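Local atomic coordinates of transcription elongation factor SPT6 (Candida glabrata, PDB entry 3GXX), a protein that probably acts as a histone H3-H4 chaperone that maintains chromatin structure while RNA polymerase II elongates transcripts. Residues I8-Y13 and D85-I90; R30-I35 and Q95-L100; V34-S39 and A46-L51; D42-I47 and I61-K66. The protein carries 2 engineered substitutions. One frame throughout, in Å; residues are numbered along the deposited sequence.

Contact 1: residues I8-Y13 and D85-I90; sequences INHPYY and DLDQII
The imidazole of His10 is sandwiched: Pro11 CD lies 3.3 Å above one face, near the rim, and Leu86 covers the opposite face, its CB making a CH-pi contact 4.2 Å from the ring centroid. At the edge, nearly in the ring plane, His10 NE2 donates to Asp87 OD1 (2.7 Å, N-H...O 164°), while the carboxylate plane is turned 62° from the ring. The other ring nitrogen, His10 ND1, accepts from Tyr12 N at 3.2 Å, again close to the ring plane. Held by both nitrogens, the ring has little freedom to rotate, and the pattern is consistent with a neutral imidazole protonated on NE2. The torsion that swings CG away from the backbone N (chi1 -153°) carries His10 to the first turn of helix 86-98, the C-terminal helix of this SH2 domain, whose N-cap is Asp85. His10 to Tyr13 form a type I turn in the loop between helix 3-8 and helix 18-26. One turn further along helix 86-98, Ile90 CG1 reaches His10 CE1 at 3.7 Å, and its other branch, CG2, meets Tyr12 CD1 at 3.7 Å. Tyr12 also stacks on Phe33 of the neighbouring strand.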
# COMPACT_ATOMS: atom_id res chain seq x y z
N ILE A 8 1.83 -9.38 -5.02
CA ILE A 8 2.00 -10.15 -3.79
C ILE A 8 3.46 -10.41 -3.44
O ILE A 8 3.81 -10.50 -2.27
CB ILE A 8 1.15 -11.44 -3.77
CG1 ILE A 8 1.49 -12.33 -4.94
CG2 ILE A 8 -0.34 -11.11 -3.83
CD1 ILE A 8 2.34 -13.60 -4.60
N ASN A 9 4.30 -10.53 -4.45
CA ASN A 9 5.73 -10.71 -4.24
C ASN A 9 6.51 -9.41 -4.20
O ASN A 9 7.73 -9.43 -4.09
CB ASN A 9 6.32 -11.60 -5.35
CG ASN A 9 5.65 -12.94 -5.44
OD1 ASN A 9 5.40 -13.46 -6.53
ND2 ASN A 9 5.32 -13.51 -4.31
N HIS A 10 5.82 -8.28 -4.30
CA HIS A 10 6.51 -7.00 -4.18
C HIS A 10 7.30 -6.89 -2.87
O HIS A 10 6.78 -7.19 -1.84
CB HIS A 10 5.55 -5.80 -4.32
CG HIS A 10 6.24 -4.58 -4.84
ND1 HIS A 10 6.96 -3.73 -4.03
CD2 HIS A 10 6.39 -4.10 -6.10
CE1 HIS A 10 7.50 -2.77 -4.76
NE2 HIS A 10 7.14 -2.95 -6.02
N PRO A 11 8.57 -6.41 -2.92
CA PRO A 11 9.31 -6.23 -1.64
C PRO A 11 8.57 -5.39 -0.58
O PRO A 11 8.80 -5.58 0.63
CB PRO A 11 10.61 -5.52 -2.08
CG PRO A 11 10.78 -5.97 -3.51
CD PRO A 11 9.40 -6.05 -4.09
N TYR A 12 7.72 -4.46 -1.00
CA TYR A 12 7.03 -3.63 0.01
C TYR A 12 5.69 -4.26 0.42
O TYR A 12 5.03 -3.78 1.32
CB TYR A 12 6.80 -2.23 -0.53
CG TYR A 12 7.79 -1.22 -0.03
CD1 TYR A 12 8.84 -0.82 -0.82
CD2 TYR A 12 7.64 -0.63 1.22
CE1 TYR A 12 9.77 0.10 -0.39
CE2 TYR A 12 8.58 0.32 1.67
CZ TYR A 12 9.62 0.67 0.84
OH TYR A 12 10.56 1.56 1.23
N TYR A 13 5.30 -5.33 -0.25
CA TYR A 13 4.11 -6.05 0.15
C TYR A 13 4.42 -7.04 1.27
O TYR A 13 5.18 -8.00 1.08
CB TYR A 13 3.45 -6.80 -1.01
CG TYR A 13 2.18 -7.52 -0.57
CD1 TYR A 13 0.93 -6.94 -0.79
CD2 TYR A 13 2.24 -8.76 0.07
CE1 TYR A 13 -0.30 -7.62 -0.38
CE2 TYR A 13 1.06 -9.42 0.51
CZ TYR A 13 -0.21 -8.84 0.29
OH TYR A 13 -1.35 -9.51 0.68
N ASP A 85 0.70 0.01 -11.21
CA ASP A 85 1.45 -0.98 -10.50
C ASP A 85 1.68 -0.44 -9.13
O ASP A 85 1.44 0.72 -8.84
CB ASP A 85 2.79 -1.18 -11.21
CG ASP A 85 3.36 0.14 -11.74
OD1 ASP A 85 3.92 0.88 -10.91
OD2 ASP A 85 3.24 0.45 -12.96
N LEU A 86 2.21 -1.29 -8.29
CA LEU A 86 2.59 -0.87 -7.01
C LEU A 86 3.72 0.17 -7.16
O LEU A 86 3.82 1.11 -6.35
CB LEU A 86 3.12 -2.10 -6.29
CG LEU A 86 2.43 -2.52 -5.03
CD1 LEU A 86 1.11 -1.67 -4.72
CD2 LEU A 86 2.20 -4.03 -5.11
N ASP A 87 4.55 -0.01 -8.17
CA ASP A 87 5.78 0.74 -8.26
C ASP A 87 5.56 2.25 -8.19
O ASP A 87 6.29 2.92 -7.49
CB ASP A 87 6.59 0.38 -9.52
CG ASP A 87 7.26 -0.99 -9.43
OD1 ASP A 87 7.43 -1.56 -8.35
OD2 ASP A 87 7.63 -1.52 -10.47
N GLN A 88 4.58 2.76 -8.92
CA GLN A 88 4.30 4.18 -8.94
C GLN A 88 3.79 4.61 -7.58
O GLN A 88 4.03 5.73 -7.15
CB GLN A 88 3.27 4.57 -10.02
CG GLN A 88 3.48 3.93 -11.36
CD GLN A 88 2.54 4.46 -12.46
OE1 GLN A 88 1.34 4.13 -12.51
NE2 GLN A 88 3.10 5.29 -13.37
N ILE A 89 3.06 3.71 -6.92
CA ILE A 89 2.61 3.96 -5.55
C ILE A 89 3.79 4.07 -4.57
O ILE A 89 3.87 5.05 -3.81
CB ILE A 89 1.54 2.93 -5.06
CG1 ILE A 89 0.27 3.04 -5.92
CG2 ILE A 89 1.16 3.16 -3.62
CD1 ILE A 89 -0.73 1.94 -5.75
N ILE A 90 4.69 3.09 -4.61
CA ILE A 90 5.86 3.11 -3.75
C ILE A 90 6.65 4.39 -3.97
O ILE A 90 7.07 5.02 -3.03
CB ILE A 90 6.79 1.91 -4.00
CG1 ILE A 90 6.06 0.55 -3.89
CG2 ILE A 90 7.96 1.99 -3.09
CD1 ILE A 90 5.04 0.47 -2.79

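Contact 2: residues R30-I35 and Q95-L100; sequences RGDFVI and QNKIRL
In this SH2 domain, the C-terminal end of helix 86-98 closes against the loop leading into strand 33-37, the strand that carries the FLVR-like sequence Phe33-Val34-Ile35-Arg36. Gly31 and Lys97 meet almost backbone to backbone, with their CA atoms 4.4 Å apart. Gly31 has no side chain and a positive phi (94°), and this lets Lys97 CB settle 3.6 Å from Gly31 O. From there the lysine runs out along the loop: its CG is anti to the backbone N (chi1 156°) and the chain stays extended, passing Lys97 CE beside Arg30 O at 3.9 Å. The ammonium group ends at Asp32, where Lys97 NZ and Asp32 OD1 form a salt bridge; the modelled separation of 2.5 Å is very short and its exact value is doubtful. The two side chains meet at a slant. Asp32 OD2 accepts from Glu29 N, so the carboxylate is held from the loop as well as from the helix. The loop itself is tied to the next strand by backbone bonds from Gly31 and Asp32 to Lys50, and Phe33 then turns to the interior against Ile90 and Leu94 of the same helix. Nearer the surface, Leu100, the last residue modelled, spreads its two methyls over the loop. Leu100 CD1 lies 3.7 Å from Arg30 O, and Leu100 CD2 sits over one face of the Arg30 guanidinium, 3.5 Å from NH2.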
# COMPACT_ATOMS: atom_id res chain seq x y z
N ARG A 30 9.24 7.57 10.93
CA ARG A 30 8.13 8.35 10.37
C ARG A 30 8.10 8.30 8.85
O ARG A 30 9.10 8.57 8.19
CB ARG A 30 8.26 9.82 10.78
CG ARG A 30 8.23 10.06 12.27
CD ARG A 30 8.76 11.45 12.58
NE ARG A 30 7.83 12.52 12.19
CZ ARG A 30 8.20 13.68 11.66
NH1 ARG A 30 9.48 13.94 11.41
NH2 ARG A 30 7.28 14.59 11.35
N GLY A 31 6.95 7.98 8.28
CA GLY A 31 6.84 7.96 6.85
C GLY A 31 7.10 6.60 6.24
O GLY A 31 6.79 6.39 5.07
N ASP A 32 7.69 5.66 6.99
CA ASP A 32 7.75 4.29 6.50
C ASP A 32 6.36 3.72 6.37
O ASP A 32 5.41 4.23 6.95
CB ASP A 32 8.63 3.37 7.38
CG ASP A 32 10.11 3.73 7.28
OD1 ASP A 32 10.63 3.96 6.16
OD2 ASP A 32 10.76 3.82 8.34
N PHE A 33 6.27 2.66 5.59
CA PHE A 33 4.99 2.12 5.19
C PHE A 33 5.19 0.70 4.65
O PHE A 33 6.32 0.28 4.34
CB PHE A 33 4.38 3.01 4.10
CG PHE A 33 5.19 3.03 2.81
CD1 PHE A 33 4.85 2.16 1.76
CD2 PHE A 33 6.28 3.88 2.65
CE1 PHE A 33 5.58 2.17 0.55
CE2 PHE A 33 7.05 3.86 1.46
CZ PHE A 33 6.69 3.00 0.41
N VAL A 34 4.09 -0.03 4.55
CA VAL A 34 3.99 -1.29 3.85
C VAL A 34 2.70 -1.28 3.02
O VAL A 34 1.68 -0.60 3.38
CB VAL A 34 3.83 -2.46 4.84
CG1 VAL A 34 5.08 -2.61 5.66
CG2 VAL A 34 2.69 -2.20 5.79
N ILE A 35 2.72 -2.05 1.95
CA ILE A 35 1.51 -2.55 1.33
C ILE A 35 1.24 -3.85 2.09
O ILE A 35 2.14 -4.65 2.26
CB ILE A 35 1.79 -2.87 -0.17
CG1 ILE A 35 2.56 -1.73 -0.84
CG2 ILE A 35 0.56 -3.29 -0.90
CD1 ILE A 35 1.88 -0.33 -0.77
N GLN A 95 8.63 9.52 -1.65
CA GLN A 95 8.74 10.96 -1.80
C GLN A 95 8.03 11.65 -0.64
O GLN A 95 8.50 12.66 -0.13
CB GLN A 95 8.19 11.45 -3.15
CG GLN A 95 8.84 10.76 -4.33
CD GLN A 95 8.60 11.42 -5.67
OE1 GLN A 95 9.54 11.67 -6.41
NE2 GLN A 95 7.33 11.67 -6.01
N ASN A 96 6.88 11.10 -0.23
CA ASN A 96 6.20 11.56 0.98
C ASN A 96 7.19 11.56 2.14
O ASN A 96 7.53 12.60 2.64
CB ASN A 96 4.95 10.69 1.31
CG ASN A 96 4.04 11.34 2.39
OD1 ASN A 96 4.00 12.58 2.56
ND2 ASN A 96 3.29 10.51 3.11
N LYS A 97 7.67 10.37 2.51
CA LYS A 97 8.65 10.20 3.57
C LYS A 97 9.84 11.12 3.43
O LYS A 97 10.33 11.64 4.44
CB LYS A 97 9.13 8.76 3.66
CG LYS A 97 10.49 8.62 4.31
CD LYS A 97 10.71 7.23 4.80
CE LYS A 97 11.84 7.20 5.80
NZ LYS A 97 12.28 5.78 5.82
N ILE A 98 10.28 11.31 2.19
CA ILE A 98 11.37 12.21 1.84
C ILE A 98 11.17 13.64 2.30
O ILE A 98 12.11 14.23 2.84
CB ILE A 98 11.68 12.19 0.30
CG1 ILE A 98 13.09 11.67 0.05
CG2 ILE A 98 11.56 13.58 -0.35
CD1 ILE A 98 13.23 10.18 0.21
N ARG A 99 9.98 14.22 2.10
CA ARG A 99 9.87 15.69 2.28
C ARG A 99 9.87 16.15 3.77
O ARG A 99 9.72 17.33 4.09
CB ARG A 99 8.72 16.29 1.43
CG ARG A 99 9.03 16.39 -0.08
CD ARG A 99 7.74 16.57 -0.91
NE ARG A 99 7.04 15.30 -1.19
CZ ARG A 99 5.84 14.95 -0.71
NH1 ARG A 99 5.16 15.76 0.10
NH2 ARG A 99 5.31 13.78 -1.04
N LEU A 100 10.07 15.16 4.65
CA LEU A 100 10.29 15.34 6.09
C LEU A 100 11.72 15.81 6.40
O LEU A 100 12.23 16.74 5.79
CB LEU A 100 10.00 14.01 6.82
CG LEU A 100 8.55 13.49 6.81
CD1 LEU A 100 8.46 11.96 6.94
CD2 LEU A 100 7.70 14.19 7.90

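Contact 3: residues V34-S39 and A46-L51; sequences VIRQSS and AITWKL
Val34-Gln37 and Ala46-Leu51 run as antiparallel strands with axes 4.8 Å apart and directions 131° from one another, a strong twist. Val34 with Thr48 and Arg36 with Ala46 are hydrogen-bonded pairs, each joined by two backbone bonds. Between them Ile35 and Ile47 form a non-hydrogen-bonded pair whose CA atoms come within 4.6 Å. Here the carbonyl oxygens of Val34 and Ala46 also receive CA-H...O contacts, from Ile47 and Ile35 respectively. Ile35 CD1 and Ile47 CG1 lie side by side, 4.0 Å apart, on the face that helix 86-98 covers; Val34 and Thr48 look to the other face, toward helix 18-26. This is the hairpin at the heart of an SH2 domain, and Arg36 stands at the position of the FLVR arginine, which in classical SH2 domains grips the phosphate of phosphotyrosine. Its side chain leaves with CG between backbone N and carbonyl carbon (chi1 56°), then bends at chi2 and folds back across the neighbouring strand. The guanidinium consequently lies flat over Ala46 CB, which is centred 3.5 Å from its plane. At the edge, Arg36 NE donates to Thr48 OG1 in that plane (2.9 Å, 171°), and Arg36 NH1 donates to Gln37 O (2.7 Å), approaching from above the carbonyl plane. NH2 bonds to ND1 of His58, so all three guanidinium nitrogens are engaged and the group's rotation is fixed.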
# COMPACT_ATOMS: atom_id res chain seq x y z
N VAL A 34 4.09 -0.03 4.55
CA VAL A 34 3.99 -1.29 3.85
C VAL A 34 2.70 -1.28 3.02
O VAL A 34 1.68 -0.60 3.38
CB VAL A 34 3.83 -2.46 4.84
CG1 VAL A 34 5.08 -2.61 5.66
CG2 VAL A 34 2.69 -2.20 5.79
N ILE A 35 2.72 -2.05 1.95
CA ILE A 35 1.51 -2.55 1.33
C ILE A 35 1.24 -3.85 2.09
O ILE A 35 2.14 -4.65 2.26
CB ILE A 35 1.79 -2.87 -0.17
CG1 ILE A 35 2.56 -1.73 -0.84
CG2 ILE A 35 0.56 -3.29 -0.90
CD1 ILE A 35 1.88 -0.33 -0.77
N ARG A 36 -0.01 -4.08 2.49
CA ARG A 36 -0.37 -5.24 3.31
C ARG A 36 -1.76 -5.73 2.87
O ARG A 36 -2.39 -5.16 1.92
CB ARG A 36 -0.41 -4.83 4.78
CG ARG A 36 -1.36 -3.66 5.00
CD ARG A 36 -2.40 -3.98 6.01
NE ARG A 36 -3.11 -2.76 6.40
CZ ARG A 36 -4.44 -2.67 6.42
NH1 ARG A 36 -5.13 -3.75 6.10
NH2 ARG A 36 -5.07 -1.52 6.79
N GLN A 37 -2.27 -6.75 3.53
CA GLN A 37 -3.58 -7.30 3.15
C GLN A 37 -4.70 -6.74 4.05
O GLN A 37 -4.48 -6.18 5.11
CB GLN A 37 -3.60 -8.84 3.23
CG GLN A 37 -3.35 -9.28 4.66
CD GLN A 37 -3.40 -10.79 4.93
OE1 GLN A 37 -2.72 -11.61 4.26
NE2 GLN A 37 -4.17 -11.16 5.98
N SER A 38 -5.92 -6.99 3.59
CA SER A 38 -7.12 -6.44 4.15
C SER A 38 -8.22 -7.45 3.96
O SER A 38 -8.54 -7.76 2.82
CB SER A 38 -7.50 -5.17 3.38
OG SER A 38 -8.69 -4.60 3.91
N SER A 39 -8.81 -7.95 5.05
CA SER A 39 -9.92 -8.93 4.95
C SER A 39 -11.33 -8.39 4.95
O SER A 39 -12.18 -9.00 5.53
CB SER A 39 -9.84 -10.01 6.04
OG SER A 39 -8.56 -10.59 6.13
N ALA A 46 -4.05 -2.86 1.06
CA ALA A 46 -4.08 -1.55 1.68
C ALA A 46 -2.67 -1.03 1.89
O ALA A 46 -1.73 -1.82 1.94
CB ALA A 46 -4.82 -1.60 3.05
N ILE A 47 -2.54 0.28 2.06
CA ILE A 47 -1.29 0.90 2.55
C ILE A 47 -1.44 1.33 4.00
O ILE A 47 -2.45 1.95 4.37
CB ILE A 47 -0.98 2.21 1.80
CG1 ILE A 47 -1.17 1.97 0.33
CG2 ILE A 47 0.45 2.71 2.09
CD1 ILE A 47 -1.21 3.24 -0.43
N THR A 48 -0.42 1.05 4.80
CA THR A 48 -0.35 1.51 6.15
C THR A 48 0.98 2.23 6.30
O THR A 48 1.99 1.72 5.88
CB THR A 48 -0.42 0.33 7.08
OG1 THR A 48 -1.71 -0.28 6.94
CG2 THR A 48 -0.19 0.76 8.54
N TRP A 49 0.98 3.42 6.89
CA TRP A 49 2.21 4.14 7.11
C TRP A 49 2.22 4.88 8.41
O TRP A 49 1.17 5.16 8.97
CB TRP A 49 2.48 5.11 5.98
CG TRP A 49 1.31 5.89 5.55
CD1 TRP A 49 0.17 5.41 4.94
CD2 TRP A 49 1.14 7.30 5.64
NE1 TRP A 49 -0.68 6.43 4.64
CE2 TRP A 49 -0.11 7.61 5.06
CE3 TRP A 49 1.92 8.33 6.14
CZ2 TRP A 49 -0.60 8.89 4.98
CZ3 TRP A 49 1.44 9.62 6.06
CH2 TRP A 49 0.18 9.89 5.49
N LYS A 50 3.42 5.20 8.87
CA LYS A 50 3.60 5.75 10.20
C LYS A 50 3.61 7.27 10.17
O LYS A 50 4.48 7.88 9.57
CB LYS A 50 4.90 5.21 10.78
CG LYS A 50 5.16 5.63 12.20
CD LYS A 50 6.47 5.05 12.72
CE LYS A 50 6.61 5.30 14.20
NZ LYS A 50 7.83 4.68 14.77
N LEU A 51 2.63 7.89 10.80
CA LEU A 51 2.63 9.34 10.97
C LEU A 51 3.49 9.88 12.11
O LEU A 51 3.99 11.01 12.05
CB LEU A 51 1.22 9.83 11.19
CG LEU A 51 0.67 10.44 9.92
CD1 LEU A 51 -0.72 9.92 9.72
CD2 LEU A 51 0.72 11.97 10.06

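Contact 4: residues D42-I47 and I61-K66; sequences DDHLAI and IQEMEK. Engineered in segment 61-66: Met64 (natural residue Leu).
This is the splaying end of the hairpin formed by strands 45-52 and 55-65, where side chains and a water take over from regular pairing. The strand axes are 6.1 Å apart, and the backbone bond across is Ile61 N to Leu45 O at 3.2 Å; although straight at the hydrogen, it reaches the oxygen from well above the carbonyl plane. Beyond it a water bridges the gap, donating to Ile61 O at 2.6 Å and accepting only weakly from His44 N. Ile61 is the hub of the apolar side: its CB packs on Leu45 CB at 3.8 Å, while its tip, CD1, presses within 3.4 Å of Ile47 CG1, the two chains crossing at about a right angle. In the central antiparallel sheet of the SH2 domain, the other edge of strand 55-65 pairs with strand 74-78, the backbones of Gln62 and of the engineered Met64 bonding to Val77 and Val75. Toward the loop, Asp43 OD1 rests 3.4 Å from Gln62 CA. Glu63 stretches out to the edge of the His44 ring because its CG points away from the backbone N (chi1 179°); there Glu63 OE2 lies 3.5 Å from His44 CE1 and the carboxylate plane stands 75° to the ring. Leu45 CG sits over one face of that imidazole, and Glu63 OE1 has a weak hydrogen bond with His3.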
# COMPACT_ATOMS: atom_id res chain seq x y z
N ASP A 42 -14.37 -4.16 0.01
CA ASP A 42 -14.22 -4.84 -1.27
C ASP A 42 -12.83 -4.92 -1.86
O ASP A 42 -12.70 -5.38 -2.99
CB ASP A 42 -15.16 -4.21 -2.27
CG ASP A 42 -16.59 -4.57 -1.99
OD1 ASP A 42 -16.86 -5.77 -1.72
OD2 ASP A 42 -17.42 -3.66 -2.02
N ASP A 43 -11.83 -4.52 -1.07
CA ASP A 43 -10.45 -4.45 -1.49
C ASP A 43 -9.59 -5.27 -0.54
O ASP A 43 -9.74 -5.14 0.70
CB ASP A 43 -9.94 -3.01 -1.47
CG ASP A 43 -10.89 -2.04 -2.14
OD1 ASP A 43 -11.15 -2.24 -3.33
OD2 ASP A 43 -11.37 -1.10 -1.49
N HIS A 44 -8.68 -6.06 -1.13
CA HIS A 44 -7.82 -6.96 -0.38
C HIS A 44 -6.41 -6.35 -0.15
O HIS A 44 -5.57 -6.92 0.53
CB HIS A 44 -7.72 -8.31 -1.13
CG HIS A 44 -6.89 -8.26 -2.37
ND1 HIS A 44 -7.38 -7.83 -3.58
CD2 HIS A 44 -5.59 -8.55 -2.58
CE1 HIS A 44 -6.42 -7.88 -4.49
NE2 HIS A 44 -5.33 -8.31 -3.90
N LEU A 45 -6.16 -5.17 -0.73
CA LEU A 45 -4.87 -4.52 -0.55
C LEU A 45 -5.07 -3.27 0.29
O LEU A 45 -6.15 -2.68 0.24
CB LEU A 45 -4.28 -4.13 -1.91
CG LEU A 45 -3.88 -5.26 -2.90
CD1 LEU A 45 -3.52 -4.72 -4.29
CD2 LEU A 45 -2.75 -6.08 -2.31
N ALA A 46 -4.05 -2.86 1.06
CA ALA A 46 -4.08 -1.55 1.68
C ALA A 46 -2.67 -1.03 1.89
O ALA A 46 -1.73 -1.82 1.94
CB ALA A 46 -4.82 -1.60 3.05
N ILE A 47 -2.54 0.28 2.06
CA ILE A 47 -1.29 0.90 2.55
C ILE A 47 -1.44 1.33 4.00
O ILE A 47 -2.45 1.95 4.37
CB ILE A 47 -0.98 2.21 1.80
CG1 ILE A 47 -1.17 1.97 0.33
CG2 ILE A 47 0.45 2.71 2.09
CD1 ILE A 47 -1.21 3.24 -0.43
N ILE A 61 -6.45 0.13 -1.20
CA ILE A 61 -6.05 0.15 -2.61
C ILE A 61 -7.08 -0.64 -3.40
O ILE A 61 -7.26 -1.83 -3.14
CB ILE A 61 -4.65 -0.41 -2.83
CG1 ILE A 61 -3.67 0.25 -1.85
CG2 ILE A 61 -4.23 -0.23 -4.28
CD1 ILE A 61 -2.32 -0.38 -1.85
N GLN A 62 -7.80 0.08 -4.28
CA GLN A 62 -8.87 -0.47 -5.09
C GLN A 62 -8.27 -1.06 -6.36
O GLN A 62 -7.37 -0.47 -6.98
CB GLN A 62 -9.90 0.60 -5.46
CG GLN A 62 -10.62 1.28 -4.29
CD GLN A 62 -11.63 2.32 -4.77
OE1 GLN A 62 -11.28 3.47 -5.05
NE2 GLN A 62 -12.90 1.92 -4.87
N GLU A 63 -8.82 -2.20 -6.76
CA GLU A 63 -8.32 -2.93 -7.90
C GLU A 63 -9.44 -3.06 -8.89
O GLU A 63 -10.48 -3.65 -8.59
CB GLU A 63 -7.79 -4.29 -7.42
CG GLU A 63 -7.24 -5.20 -8.50
CD GLU A 63 -6.46 -6.40 -7.92
OE1 GLU A 63 -5.31 -6.20 -7.47
OE2 GLU A 63 -6.98 -7.54 -7.94
N MSE A 64 -9.23 -2.45 -10.06
CA MSE A 64 -10.23 -2.42 -11.14
C MSE A 64 -9.61 -2.89 -12.46
O MSE A 64 -8.38 -2.89 -12.61
CB MSE A 64 -10.75 -1.01 -11.33
CG MSE A 64 -11.19 -0.32 -10.09
SE MSE A 64 -11.87 1.29 -10.51
CE MSE A 64 -11.91 1.90 -8.82
N GLU A 65 -10.46 -3.27 -13.42
CA GLU A 65 -10.01 -3.71 -14.74
C GLU A 65 -10.04 -2.58 -15.76
O GLU A 65 -10.73 -1.58 -15.58
CB GLU A 65 -10.88 -4.89 -15.22
CG GLU A 65 -10.47 -6.25 -14.62
CD GLU A 65 -11.65 -7.18 -14.30
OE1 GLU A 65 -12.56 -7.34 -15.16
OE2 GLU A 65 -11.65 -7.75 -13.18
N LYS A 66 -9.26 -2.74 -16.83
CA LYS A 66 -9.35 -1.85 -18.01
C LYS A 66 -10.20 -2.54 -19.08
O LYS A 66 -10.90 -3.50 -18.77
CB LYS A 66 -7.95 -1.59 -18.56
CG LYS A 66 -7.00 -0.91 -17.59
CD LYS A 66 -5.56 -1.03 -18.05
CE LYS A 66 -4.60 -0.52 -16.98
NZ LYS A 66 -3.23 -1.06 -17.14
O HOH W 1 -7.64 -4.31 -3.71

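All four contacts lie in one SH2 domain. Along the chain, contacts 3 and 4 are nested inside the loop closed by contact 1, while contacts 1 and 2 interleave and both use helix 86-98, contact 1 at its start and contact 2 at its end, their centres about 14 Å apart. Contacts 3 and 4, with centres about 12 Å apart, share Ala46 and Ile47 and join three successive strands, 33-37, 45-52 and 55-65. Contact 2 shares Val34 and Ile35 with contact 3, but its centre is about 21 Å from that of contact 4. The helix is thus held at its start by the loop after helix 3-8 and at its end by the loop leading into the strand carrying Arg36.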